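Local atomic coordinates of minor fimbrium subunit Mfa5 (Porphyromonas gingivalis ATCC 33277, PDB entry 6TNJ), a protein that serves as an accessory subunit of the minor fimbriae, adhesive surface pili that mediate biofilm formation and attachment to host cells and other oral bacteria. Residues I15-S20 against L57-H62; T90-G95 against L115-L120; I26-S31 against A271-L276. All coordinates share one frame; numbering follows the deposited sequence. Where two conformers were deposited one is given.

All three interactions belong to the von Willebrand factor type A domain of Mfa5, a sheet flanked by helices. Interaction 1 pairs strands 9-16 and 53-60, and interaction 2 uses strand 110-117 on the other side of 9-16; their centres are about 7 Å apart and both border the same calcium ion. Interaction 3, centred about 14 Å from interaction 1 and 16 Å from interaction 2, is where helix 26-43 meets the turn before helix 276-290. Along the chain, interaction 1 closes before interaction 2 opens, whereas interaction 3 joins segments 240 residues apart, encloses interaction 2 and crosses interaction 1. Through Arg28, which reaches Asp118, helix 26-43 touches both the turn and a calcium ligand.

Interaction 1: residues I15-S20 against L57-H62; sequences IDQSSS and LVSYDH. With CA (calcium ion), chain C.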
loop_
_atom_site.group_PDB
_atom_site.type_symbol
_atom_site.label_atom_id
_atom_site.label_comp_id
_atom_site.label_asym_id
_atom_site.label_seq_id
_atom_site.Cartn_x
_atom_site.Cartn_y
_atom_site.Cartn_z
ATOM N N ILE A 15 -5.400 -4.805 -1.896
ATOM C CA ILE A 15 -6.546 -3.909 -1.777
ATOM C C ILE A 15 -6.725 -3.496 -0.325
ATOM O O ILE A 15 -6.941 -4.333 0.556
ATOM C CB ILE A 15 -7.841 -4.543 -2.305
ATOM C CG1 ILE A 15 -7.673 -5.042 -3.740
ATOM C CG2 ILE A 15 -8.953 -3.539 -2.209
ATOM C CD1 ILE A 15 -7.362 -3.972 -4.738
ATOM N N ASP A 16 -6.681 -2.192 -0.085
ATOM C CA ASP A 16 -6.980 -1.608 1.226
ATOM C C ASP A 16 -8.486 -1.689 1.509
ATOM O O ASP A 16 -9.287 -1.109 0.772
ATOM C CB ASP A 16 -6.496 -0.161 1.191
ATOM C CG ASP A 16 -6.706 0.588 2.484
ATOM O OD1 ASP A 16 -7.213 -0.017 3.462
ATOM O OD2 ASP A 16 -6.372 1.795 2.494
ATOM N N GLN A 17 -8.866 -2.378 2.594
ATOM C CA GLN A 17 -10.260 -2.471 3.025
ATOM C C GLN A 17 -10.449 -1.793 4.380
ATOM O O GLN A 17 -11.172 -2.286 5.262
ATOM C CB GLN A 17 -10.753 -3.931 3.063
ATOM C CG GLN A 17 -9.997 -4.890 3.985
ATOM C CD GLN A 17 -10.690 -6.233 4.206
ATOM O OE1 GLN A 17 -11.410 -6.752 3.336
ATOM N NE2 GLN A 17 -10.470 -6.803 5.383
ATOM N N SER A 18 -9.827 -0.636 4.570
ATOM C CA SER A 18 -9.991 0.092 5.819
ATOM C C SER A 18 -11.427 0.596 5.962
ATOM O O SER A 18 -12.207 0.621 5.010
ATOM C CB SER A 18 -9.021 1.270 5.888
ATOM O OG SER A 18 -7.689 0.809 5.842
ATOM N N SER A 19 -11.770 0.998 7.197
ATOM C CA SER A 19 -13.111 1.457 7.549
ATOM C C SER A 19 -13.647 2.558 6.627
ATOM O O SER A 19 -14.845 2.643 6.403
ATOM C CB SER A 19 -13.102 1.949 9.000
ATOM O OG SER A 19 -12.992 0.852 9.876
ATOM N N SER A 20 -12.748 3.369 6.094
ATOM C CA SER A 20 -12.989 4.481 5.169
ATOM C C SER A 20 -13.716 4.051 3.904
ATOM O O SER A 20 -14.353 4.887 3.238
ATOM C CB SER A 20 -11.671 5.141 4.824
ATOM O OG SER A 20 -10.844 4.181 4.278
ATOM N N LEU A 57 -4.107 -12.467 -4.489
ATOM C CA LEU A 57 -4.919 -11.410 -3.889
ATOM C C LEU A 57 -4.626 -11.234 -2.414
ATOM O O LEU A 57 -4.644 -12.190 -1.627
ATOM C CB LEU A 57 -6.412 -11.682 -4.093
ATOM C CG LEU A 57 -7.467 -10.693 -3.582
ATOM C CD1 LEU A 57 -7.373 -9.353 -4.304
ATOM C CD2 LEU A 57 -8.853 -11.317 -3.798
ATOM N N VAL A 58 -4.362 -9.993 -2.054
ATOM C CA VAL A 58 -4.146 -9.585 -0.681
ATOM C C VAL A 58 -5.164 -8.496 -0.395
ATOM O O VAL A 58 -5.340 -7.586 -1.212
ATOM C CB VAL A 58 -2.711 -9.057 -0.472
ATOM C CG1 VAL A 58 -2.573 -8.413 0.875
ATOM C CG2 VAL A 58 -1.667 -10.178 -0.648
ATOM N N SER A 59 -5.830 -8.572 0.749
ATOM C CA SER A 59 -6.529 -7.407 1.283
ATOM C C SER A 59 -5.839 -6.988 2.568
ATOM O O SER A 59 -5.084 -7.763 3.151
ATOM C CB SER A 59 -8.008 -7.694 1.546
ATOM O OG SER A 59 -8.147 -8.541 2.670
ATOM N N TYR A 60 -6.095 -5.759 3.035
ATOM C CA TYR A 60 -5.511 -5.389 4.320
ATOM C C TYR A 60 -6.313 -4.303 5.030
ATOM O O TYR A 60 -6.944 -3.463 4.397
ATOM C CB TYR A 60 -4.046 -4.946 4.179
ATOM C CG TYR A 60 -3.822 -3.602 3.510
ATOM C CD1 TYR A 60 -3.740 -2.434 4.259
ATOM C CD2 TYR A 60 -3.667 -3.512 2.128
ATOM C CE1 TYR A 60 -3.512 -1.211 3.651
ATOM C CE2 TYR A 60 -3.450 -2.286 1.506
ATOM C CZ TYR A 60 -3.366 -1.142 2.283
ATOM O OH TYR A 60 -3.141 0.081 1.675
ATOM N N ASP A 61 -6.293 -4.356 6.358
ATOM C CA ASP A 61 -6.857 -3.318 7.209
ATOM C C ASP A 61 -5.767 -2.985 8.222
ATOM O O ASP A 61 -4.696 -2.512 7.829
ATOM C CB ASP A 61 -8.187 -3.775 7.826
ATOM C CG ASP A 61 -8.155 -5.195 8.279
ATOM O OD1 ASP A 61 -7.571 -5.462 9.345
ATOM O OD2 ASP A 61 -8.719 -6.044 7.577
ATOM N N HIS A 62 -5.973 -3.269 9.507
ATOM C CA HIS A 62 -4.856 -3.133 10.438
ATOM C C HIS A 62 -3.863 -4.290 10.334
ATOM O O HIS A 62 -2.805 -4.235 10.979
ATOM C CB HIS A 62 -5.356 -3.023 11.882
ATOM C CG HIS A 62 -6.263 -4.134 12.303
ATOM N ND1 HIS A 62 -7.633 -4.045 12.195
ATOM C CD2 HIS A 62 -6.006 -5.349 12.855
ATOM C CE1 HIS A 62 -8.185 -5.160 12.648
ATOM N NE2 HIS A 62 -7.221 -5.966 13.063
HETATM CA CA CA C . -8.820 4.243 4.328
HETATM O O HOH W 1 -6.962 3.862 4.044
HETATM O O HOH W 2 -10.660 -9.311 2.859
HETATM O O HOH W 3 -9.085 7.071 4.468
HETATM O O HOH W 4 -8.479 5.408 6.240
#
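Ile15 and Asp16 run parallel to Ser59 and Tyr60 in the sheet, and just past this pairing the chain forms the metal-ion-dependent adhesion site (MIDAS) of the vWA fold, whose Asp-x-Ser-x-Ser sequence is here Asp16, Ser18 and Ser20. Ile15 N donates to Val58 O at 2.9 Å, Tyr60 N to Ile15 O, and Gln17 N continues the pairing to Tyr60 O at 2.8 Å. The Tyr60 ring, turned in between its own N and carbonyl carbon (chi1 71°), lies over Asp16: the Asp16 carboxylate is stacked with it, planes 15° apart, and Asp16 CA sits 3.9 Å from the ring centroid. Tyr60 OH hydrogen-bonds Thr92 OG1. Just beyond the strand ends, on the Ser59 side, Gln17 and Asp61 run side by side; Gln17 NE2 gives Asp61 OD2 a nearly straight bond of 2.9 Å, in the amide plane. Asp61 OD2 also bonds His65, while Gln17 OE1 takes Thr85 N and a water that reaches Ser59 OG. Ser20 OG binds the calcium directly, at 2.0 Å. Asp16 instead receives a bond at OD2, which also bonds Ser117 OG, from a metal-bound water 2.7 Å away, and its OD1 accepts Ser18 N in an Asx turn. Asp16 therefore acts in the second shell, its charge probably helping to orient that water and favour the cation.

Interaction 2: residues T90-G95 against L115-L120; sequences THTQGG and LMSDGL. With CA (calcium ion), chain C.
Thr90 and Thr92 turn their side chains toward the end of strand 110-117 in much the same conformation, with the methyl trans to the backbone N and the hydroxyl beside that N (chi1 -50° and -58°). In Thr92 this sends CG2 to Leu115 CD2, 3.9 Å away, where the two side chains cross at about a right angle. Its OG1, already paired with Tyr60 OH, lies 2.7 Å from a water that donates to Ser117 OG, a hydroxyl also bonded to Asp16. Thr92 OG1 and Ser117 OG, 4.4 Å apart, are joined by this water. Thr90 packs CB and CG2 against the backbone carbonyl of Leu120, with both carbons 3.4 Å from Leu120 O. Its OG1, the partner of Ser18, is 3.2 Å from a calcium-bound water, which makes Thr90 a second-shell member of the MIDAS. Asp118 binds the metal itself through OD1, at 2.4 Å. Around the contact, strand 110-117 is flanked by strands 9-16 and 240-246, helix 92-103 begins at Thr92, with Thr90 just ahead of the N-cap His91, and helix 252-259 packs on Leu115, Ser117 and Leu120.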
loop_
_atom_site.group_PDB
_atom_site.type_symbol
_atom_site.label_atom_id
_atom_site.label_comp_id
_atom_site.label_asym_id
_atom_site.label_seq_id
_atom_site.Cartn_x
_atom_site.Cartn_y
_atom_site.Cartn_z
ATOM N N THR A 90 -5.004 0.908 8.645
ATOM C CA THR A 90 -4.407 0.967 7.318
ATOM C C THR A 90 -2.924 0.584 7.390
ATOM O O THR A 90 -2.050 1.449 7.476
ATOM C CB THR A 90 -4.612 2.350 6.710
ATOM O OG1 THR A 90 -6.006 2.709 6.817
ATOM C CG2 THR A 90 -4.194 2.313 5.268
ATOM N N HIS A 91 -2.663 -0.710 7.303
ATOM C CA HIS A 91 -1.310 -1.276 7.376
ATOM C C HIS A 91 -0.797 -1.526 5.959
ATOM O O HIS A 91 -0.663 -2.660 5.479
ATOM C CB HIS A 91 -1.331 -2.564 8.194
ATOM C CG HIS A 91 -0.021 -2.928 8.823
ATOM N ND1 HIS A 91 1.194 -2.731 8.207
ATOM C CD2 HIS A 91 0.246 -3.503 10.017
ATOM C CE1 HIS A 91 2.163 -3.169 9.001
ATOM N NE2 HIS A 91 1.614 -3.643 10.100
ATOM N N THR A 92 -0.517 -0.425 5.275
ATOM C CA THR A 92 -0.118 -0.515 3.874
ATOM C C THR A 92 1.216 -1.238 3.735
ATOM O O THR A 92 1.417 -2.002 2.782
ATOM C CB THR A 92 -0.090 0.894 3.270
ATOM O OG1 THR A 92 -1.404 1.468 3.428
ATOM C CG2 THR A 92 0.281 0.870 1.788
ATOM N N GLN A 93 2.143 -1.022 4.671
ATOM C CA GLN A 93 3.380 -1.785 4.649
ATOM C C GLN A 93 3.102 -3.281 4.712
ATOM O O GLN A 93 3.722 -4.063 3.987
ATOM C CB GLN A 93 4.287 -1.393 5.812
ATOM C CG GLN A 93 5.449 -2.331 5.959
ATOM C CD GLN A 93 6.434 -1.903 7.038
ATOM O OE1 GLN A 93 6.037 -1.406 8.097
ATOM N NE2 GLN A 93 7.724 -2.108 6.769
ATOM N N GLY A 94 2.187 -3.683 5.595
ATOM C CA GLY A 94 1.844 -5.085 5.723
ATOM C C GLY A 94 1.267 -5.664 4.452
ATOM O O GLY A 94 1.591 -6.785 4.075
ATOM N N GLY A 95 0.369 -4.934 3.784
ATOM C CA GLY A 95 -0.145 -5.427 2.512
ATOM C C GLY A 95 0.959 -5.656 1.498
ATOM O O GLY A 95 0.994 -6.684 0.810
ATOM N N LEU A 115 -1.397 -1.885 -6.034
ATOM C CA LEU A 115 -1.767 -1.395 -4.723
ATOM C C LEU A 115 -2.885 -0.377 -4.875
ATOM O O LEU A 115 -2.762 0.583 -5.630
ATOM C CB LEU A 115 -0.573 -0.747 -4.019
ATOM C CG LEU A 115 -0.918 -0.068 -2.690
ATOM C CD1 LEU A 115 -1.418 -1.099 -1.671
ATOM C CD2 LEU A 115 0.266 0.730 -2.138
ATOM N N MET A 116 -3.949 -0.557 -4.121
ATOM C CA MET A 116 -5.036 0.394 -4.102
ATOM C C MET A 116 -5.317 0.765 -2.656
ATOM O O MET A 116 -5.514 -0.129 -1.830
ATOM C CB MET A 116 -6.256 -0.239 -4.764
ATOM C CG MET A 116 -7.470 0.602 -4.805
ATOM S SD MET A 116 -8.852 -0.383 -5.434
ATOM C CE MET A 116 -10.129 0.612 -4.722
ATOM N N SER A 117 -5.320 2.063 -2.353
ATOM C CA SER A 117 -5.595 2.561 -1.014
ATOM C C SER A 117 -6.333 3.894 -1.085
ATOM O O SER A 117 -6.059 4.727 -1.957
ATOM C CB SER A 117 -4.303 2.709 -0.211
ATOM O OG SER A 117 -4.550 3.312 1.043
ATOM N N ASP A 118 -7.283 4.083 -0.161
ATOM C CA ASP A 118 -8.063 5.308 -0.054
ATOM C C ASP A 118 -7.641 6.160 1.137
ATOM O O ASP A 118 -8.418 6.996 1.602
ATOM C CB ASP A 118 -9.565 4.988 0.037
ATOM C CG ASP A 118 -9.963 4.411 1.371
ATOM O OD1 ASP A 118 -9.115 3.773 2.027
ATOM O OD2 ASP A 118 -11.118 4.604 1.776
ATOM N N GLY A 119 -6.427 5.996 1.641
ATOM C CA GLY A 119 -6.102 6.831 2.786
ATOM C C GLY A 119 -4.648 6.768 3.176
ATOM O O GLY A 119 -3.832 6.104 2.536
ATOM N N LEU A 120 -4.338 7.495 4.240
ATOM C CA LEU A 120 -3.009 7.442 4.827
ATOM C C LEU A 120 -2.774 6.103 5.485
ATOM O O LEU A 120 -3.664 5.570 6.151
ATOM C CB LEU A 120 -2.866 8.492 5.914
ATOM C CG LEU A 120 -3.123 9.951 5.610
ATOM C CD1 LEU A 120 -2.984 10.743 6.875
ATOM C CD2 LEU A 120 -2.129 10.366 4.621
HETATM CA CA CA C . -8.820 4.243 4.328
HETATM O O HOH W 1 -6.962 3.862 4.044
HETATM O O HOH W 5 -1.915 3.786 2.234
HETATM O O HOH W 3 -9.085 7.071 4.468
HETATM O O HOH W 4 -8.479 5.408 6.240
#

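Interaction 3: residues I26-S31 against A271-L276; sequences IARLKS and ATPANL
The carbonyl of Pro273 is the flat group that Ser31 meets: Ser31 OG donates to Pro273 O at 2.6 Å, tilted just 15° from the carbonyl plane. The C=O...O angle of 123° puts the hydroxyl well off the line of the C=O bond. The puckered proline ring packs its CB and CG against the helix: CB lies 3.6 Å from Ala27 O and also touches Ser31 CB, and CG faces Arg28 CA. This is a surface junction of the vWA fold. Helix 26-43, which follows the first strand of the sheet, here packs on the turn between strand 268-271, at one edge of the sheet, and helix 276-290. Ser31 holds OG trans to its backbone N (chi1 -175°), which carries the hydroxyl off the helix to the turn. Ala27 O, while brushing the proline, still accepts Ser31 N in the regular helical pattern. The turn has its own bracing: Thr272 OG1 accepts Asn275 N in an ST motif, and Thr272 N returns a bond to Asn275 OD1, which it meets from above the amide plane. Arg28 touches Pro273 with the root of its side chain, then continues extended to Asp247 through NE and to the calcium ligand Asp118 through NH1. Two carboxylates thus hold the guanidinium, and the pairing with Asp118 probably offsets some of the charge beside the metal. Tyr246, on strand 240-246, lies against both Ser31 and Pro273 and bonds Arg28 O through its hydroxyl. Leu276, at the start of helix 276-290, closes the contact from the buried side: its CD2 methyl rests 3.7 Å from Ser31 O.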
loop_
_atom_site.group_PDB
_atom_site.type_symbol
_atom_site.label_atom_id
_atom_site.label_comp_id
_atom_site.label_asym_id
_atom_site.label_seq_id
_atom_site.Cartn_x
_atom_site.Cartn_y
_atom_site.Cartn_z
ATOM N N ILE A 26 -19.641 3.973 1.312
ATOM C CA ILE A 26 -19.737 2.619 0.783
ATOM C C ILE A 26 -19.614 2.562 -0.741
ATOM O O ILE A 26 -19.284 1.507 -1.281
ATOM C CB ILE A 26 -21.050 1.984 1.276
ATOM C CG1 ILE A 26 -21.085 0.493 0.956
ATOM C CG2 ILE A 26 -22.247 2.693 0.651
ATOM C CD1 ILE A 26 -20.182 -0.345 1.804
ATOM N N ALA A 27 -19.835 3.671 -1.454
ATOM C CA ALA A 27 -19.592 3.671 -2.898
ATOM C C ALA A 27 -18.168 3.265 -3.224
ATOM O O ALA A 27 -17.902 2.730 -4.309
ATOM C CB ALA A 27 -19.856 5.048 -3.486
ATOM N N ARG A 28 -17.242 3.589 -2.338
ATOM C CA ARG A 28 -15.852 3.197 -2.518
ATOM C C ARG A 28 -15.720 1.689 -2.582
ATOM O O ARG A 28 -15.150 1.145 -3.530
ATOM C CB ARG A 28 -15.029 3.755 -1.366
ATOM C CG ARG A 28 -14.932 5.299 -1.312
ATOM C CD ARG A 28 -13.837 5.754 -0.351
ATOM N NE ARG A 28 -13.841 7.204 -0.165
ATOM C CZ ARG A 28 -13.169 7.841 0.790
ATOM N NH1 ARG A 28 -12.392 7.176 1.638
ATOM N NH2 ARG A 28 -13.279 9.166 0.890
ATOM N N LEU A 29 -16.248 0.996 -1.573
ATOM C CA LEU A 29 -16.122 -0.455 -1.535
ATOM C C LEU A 29 -16.813 -1.076 -2.737
ATOM O O LEU A 29 -16.270 -1.982 -3.390
ATOM C CB LEU A 29 -16.711 -0.988 -0.230
ATOM C CG LEU A 29 -16.583 -2.511 -0.100
ATOM C CD1 LEU A 29 -15.163 -2.866 0.223
ATOM C CD2 LEU A 29 -17.523 -3.078 0.943
ATOM N N LYS A 30 -18.005 -0.588 -3.051
ATOM C CA LYS A 30 -18.772 -1.196 -4.121
ATOM C C LYS A 30 -18.054 -1.077 -5.452
ATOM O O LYS A 30 -18.012 -2.037 -6.226
ATOM C CB LYS A 30 -20.152 -0.548 -4.180
ATOM C CG LYS A 30 -21.069 -0.981 -3.048
ATOM C CD LYS A 30 -22.493 -0.495 -3.351
ATOM C CE LYS A 30 -23.413 -0.571 -2.167
ATOM N NZ LYS A 30 -24.748 -0.023 -2.579
ATOM N N SER A 31 -17.484 0.094 -5.747
ATOM C CA SER A 31 -16.750 0.238 -6.994
ATOM C C SER A 31 -15.454 -0.569 -6.977
ATOM O O SER A 31 -15.039 -1.114 -8.012
ATOM C CB SER A 31 -16.462 1.710 -7.263
ATOM O OG SER A 31 -15.853 1.858 -8.522
ATOM N N ALA A 271 -8.015 8.050 -8.740
ATOM C CA ALA A 271 -9.311 7.560 -9.160
ATOM C C ALA A 271 -10.371 7.845 -8.120
ATOM O O ALA A 271 -10.090 7.965 -6.922
ATOM C CB ALA A 271 -9.277 6.052 -9.427
ATOM N N THR A 272 -11.598 7.966 -8.608
ATOM C CA THR A 272 -12.818 8.015 -7.827
ATOM C C THR A 272 -13.568 6.718 -8.040
ATOM O O THR A 272 -13.273 5.966 -8.979
ATOM C CB THR A 272 -13.713 9.186 -8.259
ATOM O OG1 THR A 272 -14.105 8.982 -9.609
ATOM C CG2 THR A 272 -12.977 10.521 -8.150
ATOM N N PRO A 273 -14.558 6.420 -7.210
ATOM C CA PRO A 273 -15.410 5.251 -7.494
ATOM C C PRO A 273 -15.984 5.287 -8.885
ATOM O O PRO A 273 -16.034 4.257 -9.565
ATOM C CB PRO A 273 -16.501 5.344 -6.428
ATOM C CG PRO A 273 -15.828 6.075 -5.292
ATOM C CD PRO A 273 -14.901 7.066 -5.929
ATOM N N ALA A 274 -16.369 6.482 -9.343
ATOM C CA ALA A 274 -16.967 6.632 -10.663
ATOM C C ALA A 274 -16.010 6.278 -11.790
ATOM O O ALA A 274 -16.453 5.774 -12.828
ATOM C CB ALA A 274 -17.478 8.064 -10.848
ATOM N N ASN A 275 -14.709 6.548 -11.645
ATOM C CA ASN A 275 -13.778 6.275 -12.739
ATOM C C ASN A 275 -12.727 5.210 -12.421
ATOM O O ASN A 275 -11.781 5.030 -13.201
ATOM C CB ASN A 275 -13.109 7.583 -13.217
ATOM C CG ASN A 275 -12.129 8.170 -12.222
ATOM O OD1 ASN A 275 -11.635 7.487 -11.343
ATOM N ND2 ASN A 275 -11.832 9.459 -12.387
ATOM N N LEU A 276 -12.895 4.458 -11.330
ATOM C CA LEU A 276 -11.926 3.424 -10.970
ATOM C C LEU A 276 -11.729 2.393 -12.084
ATOM O O LEU A 276 -10.595 1.969 -12.358
ATOM C CB LEU A 276 -12.381 2.729 -9.691
ATOM C CG LEU A 276 -11.442 1.664 -9.131
ATOM C CD1 LEU A 276 -10.066 2.299 -8.824
ATOM C CD2 LEU A 276 -12.059 1.023 -7.917
#